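Local coordinates for envelope polyprotein (PDB 5FXU), which supplies the Gn envelope glycoprotein of Puumala virus, whose ectodomain forms part of the antigenic surface of the virion, at residues A[276-284]-A[296-307]; A[30-39]-A[110-121]. All coordinates share one frame; numbering follows the deposited sequence.

Contact 1. Residues A[276-284]-A[296-307]; sequences AMRIIGKVT and IQGVAFSGNPLY. With NAG (2-acetamido-2-deoxy-beta-D-glucopyranose), chain C.
Met277 lays its sulfur over one face of the Phe301 ring, a Met-aromatic contact at one end of an antiparallel beta hairpin. The hairpin pairs strand 278-284 with strand 296-302, and a classic beta bulge interrupts it. Met277 SD sits 4.1 Å from the centroid of the Phe301 ring, displaced toward its rim. Met277 runs across Phe301 almost perpendicularly. Its chain goes straight to the sulfur and then turns at chi3 (73°), which carries CE toward Leu306 and the ring of Tyr307. Leu306 CB lies 3.7 Å from Met277 SD. Ile328 of the third strand of this sheet also touches Met277, Phe301 and Tyr307.

Ile279 CG2 and Val299 CG1 meet at 3.6 Å on the face that carries Phe301. Val283 CG1 packs on the methyl of Ala300 on the other face. Phe79, Trp60 and Trp62 of neighbouring strands touch that second face.

At the bulge, Ile280 and Gly281 share Ala300 as their partner. Ala300 O accepts a bond from Ile280 N at 3.0 Å and a weak one from Gly281 N. Gly281 O accepts from Ala300 N in return, nearly in line with its C=O. Beyond the bulge, Val283 and Gly298 exchange two bonds. Arg278 and Ser302 do the same near the other end.

The polar groups lie toward the two ends of the hairpin. At the Thr284 end, Thr284 OG1 bonds to Asp294 and Gln297 NE2 to Glu330. At the opposite end lies the sugar carried by Asn117. There Gly303 N donates to O7 of the sugar's acetamido group at 3.0 Å, with an N-H...O angle of 152°.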
loop_
_atom_site.group_PDB
_atom_site.type_symbol
_atom_site.label_atom_id
_atom_site.label_comp_id
_atom_site.label_asym_id
_atom_site.label_seq_id
_atom_site.Cartn_x
_atom_site.Cartn_y
_atom_site.Cartn_z
ATOM N N ALA A 276 -4.422 -11.220 20.059
ATOM C CA ALA A 276 -3.491 -11.897 19.164
ATOM C C ALA A 276 -4.252 -12.567 18.027
ATOM O O ALA A 276 -5.364 -13.066 18.215
ATOM C CB ALA A 276 -2.639 -12.917 19.921
ATOM N N MET A 277 -3.643 -12.582 16.844
ATOM C CA MET A 277 -4.279 -13.157 15.658
ATOM C C MET A 277 -4.178 -14.674 15.714
ATOM O O MET A 277 -3.108 -15.202 15.981
ATOM C CB MET A 277 -3.606 -12.617 14.398
ATOM C CG MET A 277 -4.256 -13.048 13.093
ATOM S SD MET A 277 -3.447 -12.431 11.601
ATOM C CE MET A 277 -1.989 -13.473 11.617
ATOM N N ARG A 278 -5.291 -15.361 15.451
ATOM C CA ARG A 278 -5.388 -16.818 15.580
ATOM C C ARG A 278 -5.713 -17.464 14.223
ATOM O O ARG A 278 -6.768 -17.227 13.645
ATOM C CB ARG A 278 -6.441 -17.182 16.646
ATOM C CG ARG A 278 -6.874 -18.641 16.645
ATOM C CD ARG A 278 -7.702 -19.034 17.866
ATOM N NE ARG A 278 -8.474 -20.258 17.555
ATOM C CZ ARG A 278 -9.224 -20.945 18.418
ATOM N NH1 ARG A 278 -9.333 -20.564 19.690
ATOM N NH2 ARG A 278 -9.866 -22.038 18.005
ATOM N N ILE A 279 -4.809 -18.317 13.751
ATOM C CA ILE A 279 -4.944 -18.986 12.460
ATOM C C ILE A 279 -5.831 -20.223 12.584
ATOM O O ILE A 279 -5.671 -20.998 13.511
ATOM C CB ILE A 279 -3.557 -19.313 11.877
ATOM C CG1 ILE A 279 -2.964 -18.012 11.334
ATOM C CG2 ILE A 279 -3.650 -20.345 10.775
ATOM C CD1 ILE A 279 -1.476 -18.056 11.124
ATOM N N ILE A 280 -6.760 -20.372 11.637
ATOM C CA ILE A 280 -7.803 -21.391 11.670
ATOM C C ILE A 280 -7.579 -22.434 10.594
ATOM O O ILE A 280 -7.714 -23.609 10.859
ATOM C CB ILE A 280 -9.225 -20.789 11.467
ATOM C CG1 ILE A 280 -9.494 -19.580 12.369
ATOM C CG2 ILE A 280 -10.296 -21.835 11.727
ATOM C CD1 ILE A 280 -9.488 -19.864 13.858
ATOM N N GLY A 281 -7.293 -22.020 9.368
ATOM C CA GLY A 281 -6.987 -22.980 8.317
ATOM C C GLY A 281 -7.058 -22.448 6.908
ATOM O O GLY A 281 -7.389 -21.279 6.704
ATOM N N LYS A 282 -6.769 -23.327 5.945
ATOM C CA LYS A 282 -6.763 -22.971 4.519
ATOM C C LYS A 282 -8.164 -22.823 3.923
ATOM O O LYS A 282 -9.036 -23.646 4.167
ATOM C CB LYS A 282 -5.946 -23.980 3.716
ATOM C CG LYS A 282 -4.477 -23.928 4.112
ATOM C CD LYS A 282 -3.665 -25.151 3.691
ATOM C CE LYS A 282 -2.509 -25.386 4.663
ATOM N NZ LYS A 282 -1.363 -26.080 4.012
ATOM N N VAL A 283 -8.357 -21.762 3.144
ATOM C CA VAL A 283 -9.602 -21.539 2.435
ATOM C C VAL A 283 -9.368 -21.181 0.975
ATOM O O VAL A 283 -8.325 -20.648 0.605
ATOM C CB VAL A 283 -10.477 -20.458 3.119
ATOM C CG1 VAL A 283 -10.966 -20.952 4.472
ATOM C CG2 VAL A 283 -9.726 -19.145 3.268
ATOM N N THR A 284 -10.372 -21.461 0.159
ATOM C CA THR A 284 -10.330 -21.126 -1.245
ATOM C C THR A 284 -11.608 -20.417 -1.611
ATOM O O THR A 284 -12.570 -20.402 -0.836
ATOM C CB THR A 284 -10.168 -22.379 -2.112
ATOM O OG1 THR A 284 -11.250 -23.293 -1.836
ATOM C CG2 THR A 284 -8.835 -23.066 -1.825
ATOM N N ILE A 296 -8.587 -18.258 -6.059
ATOM C CA ILE A 296 -7.861 -17.619 -4.964
ATOM C C ILE A 296 -7.810 -18.540 -3.750
ATOM O O ILE A 296 -8.725 -19.321 -3.532
ATOM C CB ILE A 296 -8.504 -16.249 -4.607
ATOM C CG1 ILE A 296 -7.533 -15.401 -3.775
ATOM C CG2 ILE A 296 -9.871 -16.422 -3.936
ATOM C CD1 ILE A 296 -8.074 -14.049 -3.411
ATOM N N GLN A 297 -6.727 -18.455 -2.989
ATOM C CA GLN A 297 -6.618 -19.152 -1.712
ATOM C C GLN A 297 -6.016 -18.249 -0.652
ATOM O O GLN A 297 -5.503 -17.163 -0.937
ATOM C CB GLN A 297 -5.774 -20.429 -1.850
ATOM C CG GLN A 297 -4.307 -20.147 -2.082
ATOM C CD GLN A 297 -3.492 -21.385 -2.442
ATOM O OE1 GLN A 297 -4.014 -22.348 -2.971
ATOM N NE2 GLN A 297 -2.190 -21.331 -2.193
ATOM N N GLY A 298 -6.065 -18.726 0.576
ATOM C CA GLY A 298 -5.540 -17.975 1.679
ATOM C C GLY A 298 -5.705 -18.725 2.966
ATOM O O GLY A 298 -6.051 -19.898 2.954
ATOM N N VAL A 299 -5.487 -18.029 4.073
ATOM C CA VAL A 299 -5.602 -18.588 5.408
ATOM C C VAL A 299 -6.607 -17.789 6.207
ATOM O O VAL A 299 -6.455 -16.584 6.416
ATOM C CB VAL A 299 -4.244 -18.566 6.096
ATOM C CG1 VAL A 299 -4.347 -19.035 7.541
ATOM C CG2 VAL A 299 -3.283 -19.463 5.328
ATOM N N ALA A 300 -7.645 -18.480 6.640
ATOM C CA ALA A 300 -8.657 -17.910 7.497
ATOM C C ALA A 300 -8.078 -17.693 8.879
ATOM O O ALA A 300 -7.345 -18.547 9.392
ATOM C CB ALA A 300 -9.858 -18.841 7.590
ATOM N N PHE A 301 -8.448 -16.570 9.491
ATOM C CA PHE A 301 -8.072 -16.304 10.848
ATOM C C PHE A 301 -9.208 -15.618 11.614
ATOM O O PHE A 301 -10.177 -15.120 11.028
ATOM C CB PHE A 301 -6.820 -15.439 10.885
ATOM C CG PHE A 301 -7.057 -14.020 10.483
ATOM C CD1 PHE A 301 -6.979 -13.641 9.147
ATOM C CD2 PHE A 301 -7.364 -13.047 11.437
ATOM C CE1 PHE A 301 -7.179 -12.313 8.773
ATOM C CE2 PHE A 301 -7.577 -11.729 11.058
ATOM C CZ PHE A 301 -7.486 -11.365 9.728
ATOM N N SER A 302 -9.042 -15.592 12.933
ATOM C CA SER A 302 -9.870 -14.785 13.818
ATOM C C SER A 302 -8.982 -14.007 14.766
ATOM O O SER A 302 -7.792 -14.292 14.910
ATOM C CB SER A 302 -10.856 -15.655 14.606
ATOM O OG SER A 302 -10.161 -16.554 15.438
ATOM N N GLY A 303 -9.581 -13.022 15.405
ATOM C CA GLY A 303 -8.896 -12.183 16.334
ATOM C C GLY A 303 -8.570 -10.881 15.662
ATOM O O GLY A 303 -9.199 -10.481 14.684
ATOM N N ASN A 304 -7.549 -10.234 16.187
ATOM C CA ASN A 304 -7.239 -8.883 15.789
ATOM C C ASN A 304 -6.691 -8.863 14.377
ATOM O O ASN A 304 -5.778 -9.628 14.043
ATOM C CB ASN A 304 -6.343 -8.172 16.793
ATOM C CG ASN A 304 -6.950 -8.175 18.205
ATOM O OD1 ASN A 304 -7.039 -9.224 18.862
ATOM N ND2 ASN A 304 -7.412 -7.013 18.651
ATOM N N PRO A 305 -7.288 -8.031 13.517
ATOM C CA PRO A 305 -6.750 -7.901 12.174
ATOM C C PRO A 305 -5.305 -7.445 12.258
ATOM O O PRO A 305 -4.965 -6.653 13.134
ATOM C CB PRO A 305 -7.636 -6.838 11.546
ATOM C CG PRO A 305 -8.217 -6.090 12.691
ATOM C CD PRO A 305 -8.424 -7.128 13.742
ATOM N N LEU A 306 -4.445 -8.001 11.436
ATOM C CA LEU A 306 -3.035 -7.691 11.516
ATOM C C LEU A 306 -2.541 -7.095 10.188
ATOM O O LEU A 306 -2.027 -5.984 10.162
ATOM C CB LEU A 306 -2.264 -8.940 11.893
ATOM C CG LEU A 306 -0.845 -8.747 12.432
ATOM C CD1 LEU A 306 -0.831 -7.904 13.703
ATOM C CD2 LEU A 306 -0.231 -10.108 12.717
ATOM N N TYR A 307 -2.738 -7.815 9.096
ATOM C CA TYR A 307 -2.354 -7.353 7.762
ATOM C C TYR A 307 -3.531 -6.680 7.070
ATOM O O TYR A 307 -4.670 -6.819 7.479
ATOM C CB TYR A 307 -1.863 -8.536 6.928
ATOM C CG TYR A 307 -0.764 -9.328 7.602
ATOM C CD1 TYR A 307 0.419 -8.712 7.972
ATOM C CD2 TYR A 307 -0.906 -10.691 7.859
ATOM C CE1 TYR A 307 1.427 -9.417 8.596
ATOM C CE2 TYR A 307 0.098 -11.411 8.482
ATOM C CZ TYR A 307 1.260 -10.761 8.848
ATOM O OH TYR A 307 2.254 -11.444 9.490
HETATM C C1 NAG C . -12.404 -8.445 15.095
HETATM C C2 NAG C . -12.818 -9.524 16.087
HETATM C C3 NAG C . -13.571 -8.904 17.257
HETATM C C4 NAG C . -12.927 -7.634 17.836
HETATM C C5 NAG C . -12.331 -6.722 16.746
HETATM C C6 NAG C . -11.387 -5.634 17.255
HETATM C C7 NAG C . -13.457 -11.796 15.394
HETATM C C8 NAG C . -14.515 -12.579 14.688
HETATM N N2 NAG C . -13.705 -10.486 15.453
HETATM O O3 NAG C . -13.707 -9.904 18.267
HETATM O O4 NAG C . -14.026 -6.984 18.495
HETATM O O5 NAG C . -11.597 -7.512 15.801
HETATM O O6 NAG C . -10.103 -6.204 17.543
HETATM O O7 NAG C . -12.466 -12.344 15.862
#

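Contact 2. Residues A[30-39]-A[110-121]; sequences PLTQVESLKL and ACFDLSCNQTAC. With NAG (2-acetamido-2-deoxy-beta-D-glucopyranose), chain C.
Val34 and Leu114 meet end on, with Val34 CG1 3.5 Å from Leu114 CD1. This is the middle of an apolar seam between the helically turned connection 30-39 and the beta hairpin formed by strands 107-116 and 120-130. The two methyls of Val34 divide the work. CG1 is anti to the backbone N (chi1 174°) and meets Leu114, while CG2 turns to Cys121. Val34 CG2 lies 3.7 Å from Cys121 SG, one half of the Cys116-Cys121 disulfide that ties the hairpin strands together beside its turn.

Leu31 straddles the end of the hairpin with its two branches. CD2 comes up to Cys121 SG, and CD1 lies against the carbonyl O of Gln118. Its backbone is held too: Leu31 N donates to Thr119 O at 3.1 Å, from above the carbonyl plane. Further along, Leu37 CB approaches the Phe112 ring obliquely at CZ. Leu39 CD1 then lies 3.6 Å from Ala110 CB, alongside the backbone of strand 107-116.

The turn itself is organised by Asn117. Asn117 OD1 accepts from Ala120 N at 2.7 Å, nearly along the C=O axis, and from Thr119 N above the carbonyl plane. The second bond makes an Asx turn. Asn117 ND2 is bonded to C1 of the N-linked sugar and also donates to Gly303 O, so both ends of the amide are held. Thr119 OG1 accepts from the sugar N2 at 2.9 Å, which links the acetamido group back to the turn.

Trp323 of strand 321-323 touches Leu31, Val34 and Leu114. Leu144 of strand 139-144 touches Leu37, Leu39 and Phe112, and the connection 30-39 itself leads from strand 19-30 to strand 39-41.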
loop_
_atom_site.group_PDB
_atom_site.type_symbol
_atom_site.label_atom_id
_atom_site.label_comp_id
_atom_site.label_asym_id
_atom_site.label_seq_id
_atom_site.Cartn_x
_atom_site.Cartn_y
_atom_site.Cartn_z
ATOM N N PRO A 30 -17.291 -1.667 12.465
ATOM C CA PRO A 30 -17.996 -2.866 11.953
ATOM C C PRO A 30 -17.985 -2.953 10.419
ATOM O O PRO A 30 -17.907 -1.926 9.767
ATOM C CB PRO A 30 -19.442 -2.679 12.466
ATOM C CG PRO A 30 -19.342 -1.700 13.579
ATOM C CD PRO A 30 -18.198 -0.783 13.214
ATOM N N LEU A 31 -18.070 -4.152 9.854
ATOM C CA LEU A 31 -17.990 -4.319 8.383
ATOM C C LEU A 31 -19.073 -3.590 7.621
ATOM O O LEU A 31 -18.814 -3.028 6.561
ATOM C CB LEU A 31 -18.090 -5.794 7.952
ATOM C CG LEU A 31 -16.936 -6.778 7.988
ATOM C CD1 LEU A 31 -17.256 -7.930 7.049
ATOM C CD2 LEU A 31 -15.617 -6.179 7.606
ATOM N N THR A 32 -20.292 -3.626 8.150
ATOM C CA THR A 32 -21.446 -2.980 7.504
ATOM C C THR A 32 -21.225 -1.489 7.266
ATOM O O THR A 32 -21.730 -0.942 6.299
ATOM C CB THR A 32 -22.756 -3.187 8.297
ATOM O OG1 THR A 32 -22.568 -2.781 9.652
ATOM C CG2 THR A 32 -23.180 -4.662 8.281
ATOM N N GLN A 33 -20.431 -0.855 8.122
ATOM C CA GLN A 33 -20.073 0.549 7.951
ATOM C C GLN A 33 -18.988 0.853 6.933
ATOM O O GLN A 33 -18.837 2.012 6.549
ATOM C CB GLN A 33 -19.717 1.160 9.302
ATOM C CG GLN A 33 -20.920 1.274 10.222
ATOM C CD GLN A 33 -20.569 1.840 11.582
ATOM O OE1 GLN A 33 -19.583 2.577 11.746
ATOM N NE2 GLN A 33 -21.397 1.506 12.582
ATOM N N VAL A 34 -18.252 -0.158 6.484
ATOM C CA VAL A 34 -17.093 0.034 5.605
ATOM C C VAL A 34 -17.507 0.530 4.237
ATOM O O VAL A 34 -16.853 1.406 3.663
ATOM C CB VAL A 34 -16.276 -1.272 5.466
ATOM C CG1 VAL A 34 -15.168 -1.149 4.445
ATOM C CG2 VAL A 34 -15.679 -1.669 6.808
ATOM N N GLU A 35 -18.604 -0.017 3.720
ATOM C CA GLU A 35 -19.133 0.391 2.410
ATOM C C GLU A 35 -19.610 1.869 2.369
ATOM O O GLU A 35 -19.638 2.482 1.300
ATOM C CB GLU A 35 -20.227 -0.602 1.937
ATOM C CG GLU A 35 -19.740 -2.046 1.674
ATOM C CD GLU A 35 -20.013 -3.053 2.806
ATOM O OE1 GLU A 35 -19.993 -2.650 4.001
ATOM O OE2 GLU A 35 -20.176 -4.261 2.499
ATOM N N SER A 36 -19.939 2.442 3.529
ATOM C CA SER A 36 -20.325 3.858 3.652
ATOM C C SER A 36 -19.184 4.854 3.869
ATOM O O SER A 36 -19.425 6.055 3.840
ATOM C CB SER A 36 -21.306 4.022 4.812
ATOM O OG SER A 36 -22.467 3.263 4.563
ATOM N N LEU A 37 -17.966 4.381 4.117
ATOM C CA LEU A 37 -16.874 5.272 4.529
ATOM C C LEU A 37 -16.462 6.260 3.435
ATOM O O LEU A 37 -16.154 5.863 2.320
ATOM C CB LEU A 37 -15.655 4.463 4.998
ATOM C CG LEU A 37 -15.788 3.704 6.320
ATOM C CD1 LEU A 37 -14.480 2.998 6.636
ATOM C CD2 LEU A 37 -16.199 4.608 7.482
ATOM N N LYS A 38 -16.463 7.548 3.782
ATOM C CA LYS A 38 -16.063 8.638 2.886
ATOM C C LYS A 38 -15.006 9.479 3.609
ATOM O O LYS A 38 -15.187 9.820 4.780
ATOM C CB LYS A 38 -17.285 9.512 2.547
ATOM C CG LYS A 38 -17.468 9.841 1.046
ATOM C CD LYS A 38 -16.559 10.993 0.651
ATOM C CE LYS A 38 -17.210 12.346 0.904
ATOM N NZ LYS A 38 -18.187 12.785 -0.135
ATOM N N LEU A 39 -13.900 9.789 2.939
ATOM C CA LEU A 39 -12.932 10.742 3.489
ATOM C C LEU A 39 -13.434 12.157 3.286
ATOM O O LEU A 39 -13.750 12.523 2.169
ATOM C CB LEU A 39 -11.549 10.635 2.823
ATOM C CG LEU A 39 -10.399 10.027 3.632
ATOM C CD1 LEU A 39 -9.102 10.255 2.878
ATOM C CD2 LEU A 39 -10.253 10.577 5.046
ATOM N N ALA A 110 -5.284 11.482 -0.748
ATOM C CA ALA A 110 -5.743 11.006 0.552
ATOM C C ALA A 110 -6.678 9.836 0.284
ATOM O O ALA A 110 -7.661 9.992 -0.420
ATOM C CB ALA A 110 -6.447 12.096 1.323
ATOM N N CYS A 111 -6.349 8.678 0.850
ATOM C CA CYS A 111 -7.061 7.437 0.611
ATOM C C CYS A 111 -6.798 6.492 1.787
ATOM O O CYS A 111 -6.013 6.815 2.673
ATOM C CB CYS A 111 -6.592 6.816 -0.697
ATOM S SG CYS A 111 -4.824 6.388 -0.750
ATOM N N PHE A 112 -7.512 5.367 1.863
ATOM C CA PHE A 112 -7.289 4.405 2.969
ATOM C C PHE A 112 -7.193 2.990 2.450
ATOM O O PHE A 112 -7.643 2.706 1.357
ATOM C CB PHE A 112 -8.334 4.565 4.079
ATOM C CG PHE A 112 -9.734 4.422 3.603
ATOM C CD1 PHE A 112 -10.430 5.503 3.052
ATOM C CD2 PHE A 112 -10.360 3.187 3.680
ATOM C CE1 PHE A 112 -11.727 5.342 2.595
ATOM C CE2 PHE A 112 -11.652 3.020 3.229
ATOM C CZ PHE A 112 -12.336 4.093 2.678
ATOM N N ASP A 113 -6.507 2.141 3.202
ATOM C CA ASP A 113 -6.540 0.695 2.997
ATOM C C ASP A 113 -7.287 0.090 4.201
ATOM O O ASP A 113 -7.501 0.787 5.197
ATOM C CB ASP A 113 -5.102 0.122 2.845
ATOM C CG ASP A 113 -5.066 -1.244 2.089
ATOM O OD1 ASP A 113 -6.172 -1.845 1.929
ATOM O OD2 ASP A 113 -3.940 -1.716 1.661
ATOM N N LEU A 114 -7.663 -1.188 4.119
ATOM C CA LEU A 114 -8.476 -1.851 5.156
ATOM C C LEU A 114 -7.772 -3.097 5.660
ATOM O O LEU A 114 -7.260 -3.863 4.871
ATOM C CB LEU A 114 -9.827 -2.269 4.608
ATOM C CG LEU A 114 -10.689 -1.174 4.001
ATOM C CD1 LEU A 114 -11.890 -1.758 3.273
ATOM C CD2 LEU A 114 -11.131 -0.227 5.089
ATOM N N SER A 115 -7.743 -3.256 6.980
ATOM C CA SER A 115 -7.179 -4.407 7.634
ATOM C C SER A 115 -8.334 -4.926 8.470
ATOM O O SER A 115 -8.751 -4.254 9.412
ATOM C CB SER A 115 -5.992 -4.039 8.527
ATOM O OG SER A 115 -4.934 -3.507 7.765
ATOM N N CYS A 116 -8.822 -6.115 8.130
ATOM C CA CYS A 116 -10.103 -6.605 8.615
ATOM C C CYS A 116 -10.069 -8.065 9.101
ATOM O O CYS A 116 -9.355 -8.905 8.556
ATOM C CB CYS A 116 -11.099 -6.558 7.476
ATOM S SG CYS A 116 -11.265 -4.986 6.628
ATOM N N ASN A 117 -10.866 -8.357 10.109
ATOM C CA ASN A 117 -11.213 -9.739 10.443
ATOM C C ASN A 117 -12.612 -9.953 9.906
ATOM O O ASN A 117 -13.091 -9.118 9.150
ATOM C CB ASN A 117 -11.030 -10.025 11.944
ATOM C CG ASN A 117 -11.974 -9.234 12.839
ATOM O OD1 ASN A 117 -12.997 -8.704 12.391
ATOM N ND2 ASN A 117 -11.624 -9.154 14.114
ATOM N N GLN A 118 -13.282 -11.040 10.287
ATOM C CA GLN A 118 -14.658 -11.286 9.809
ATOM C C GLN A 118 -15.682 -10.192 10.117
ATOM O O GLN A 118 -16.593 -9.975 9.334
ATOM C CB GLN A 118 -15.195 -12.599 10.381
ATOM C CG GLN A 118 -14.559 -13.838 9.817
ATOM C CD GLN A 118 -14.851 -15.019 10.689
ATOM O OE1 GLN A 118 -14.384 -15.066 11.823
ATOM N NE2 GLN A 118 -15.592 -15.990 10.171
ATOM N N THR A 119 -15.542 -9.531 11.258
ATOM C CA THR A 119 -16.583 -8.627 11.766
ATOM C C THR A 119 -16.203 -7.149 11.785
ATOM O O THR A 119 -17.084 -6.301 11.803
ATOM C CB THR A 119 -17.010 -9.044 13.192
ATOM O OG1 THR A 119 -15.865 -9.106 14.068
ATOM C CG2 THR A 119 -17.645 -10.416 13.154
ATOM N N ALA A 120 -14.910 -6.833 11.803
ATOM C CA ALA A 120 -14.462 -5.456 11.898
ATOM C C ALA A 120 -13.276 -5.119 10.996
ATOM O O ALA A 120 -12.480 -5.988 10.683
ATOM C CB ALA A 120 -14.121 -5.158 13.348
ATOM N N CYS A 121 -13.161 -3.837 10.640
ATOM C CA CYS A 121 -12.048 -3.298 9.846
ATOM C C CYS A 121 -11.366 -2.094 10.494
ATOM O O CYS A 121 -12.020 -1.188 10.970
ATOM C CB CYS A 121 -12.542 -2.838 8.469
ATOM S SG CYS A 121 -13.059 -4.224 7.429
HETATM C C1 NAG C . -12.404 -8.445 15.095
HETATM C C2 NAG C . -12.818 -9.524 16.087
HETATM C C3 NAG C . -13.571 -8.904 17.257
HETATM C C4 NAG C . -12.927 -7.634 17.836
HETATM C C5 NAG C . -12.331 -6.722 16.746
HETATM C C6 NAG C . -11.387 -5.634 17.255
HETATM C C7 NAG C . -13.457 -11.796 15.394
HETATM C C8 NAG C . -14.515 -12.579 14.688
HETATM N N2 NAG C . -13.705 -10.486 15.453
HETATM O O3 NAG C . -13.707 -9.904 18.267
HETATM O O4 NAG C . -14.026 -6.984 18.495
HETATM O O5 NAG C . -11.597 -7.512 15.801
HETATM O O6 NAG C . -10.103 -6.204 17.543
HETATM O O7 NAG C . -12.466 -12.344 15.862
#

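The centres of contacts 1 and 2 lie about 17 Å apart. Both segments of contact 2 come earlier in the chain than those of contact 1, and both contacts belong to the Gn head. Contact 1 belongs to a three-stranded antiparallel sheet with strand 327-329. Contact 2 joins strands 107-116 and 120-130 to the connection between strands 19-30 and 39-41. The two meet directly where Phe301 CZ packs 3.3 Å from Cys116 O and Pro305 CB reaches Ser115 O. The N-linked sugar bridges them, being attached within 110-121 and bonded to 296-307. The glycan thus sits at the junction of two parts of the head.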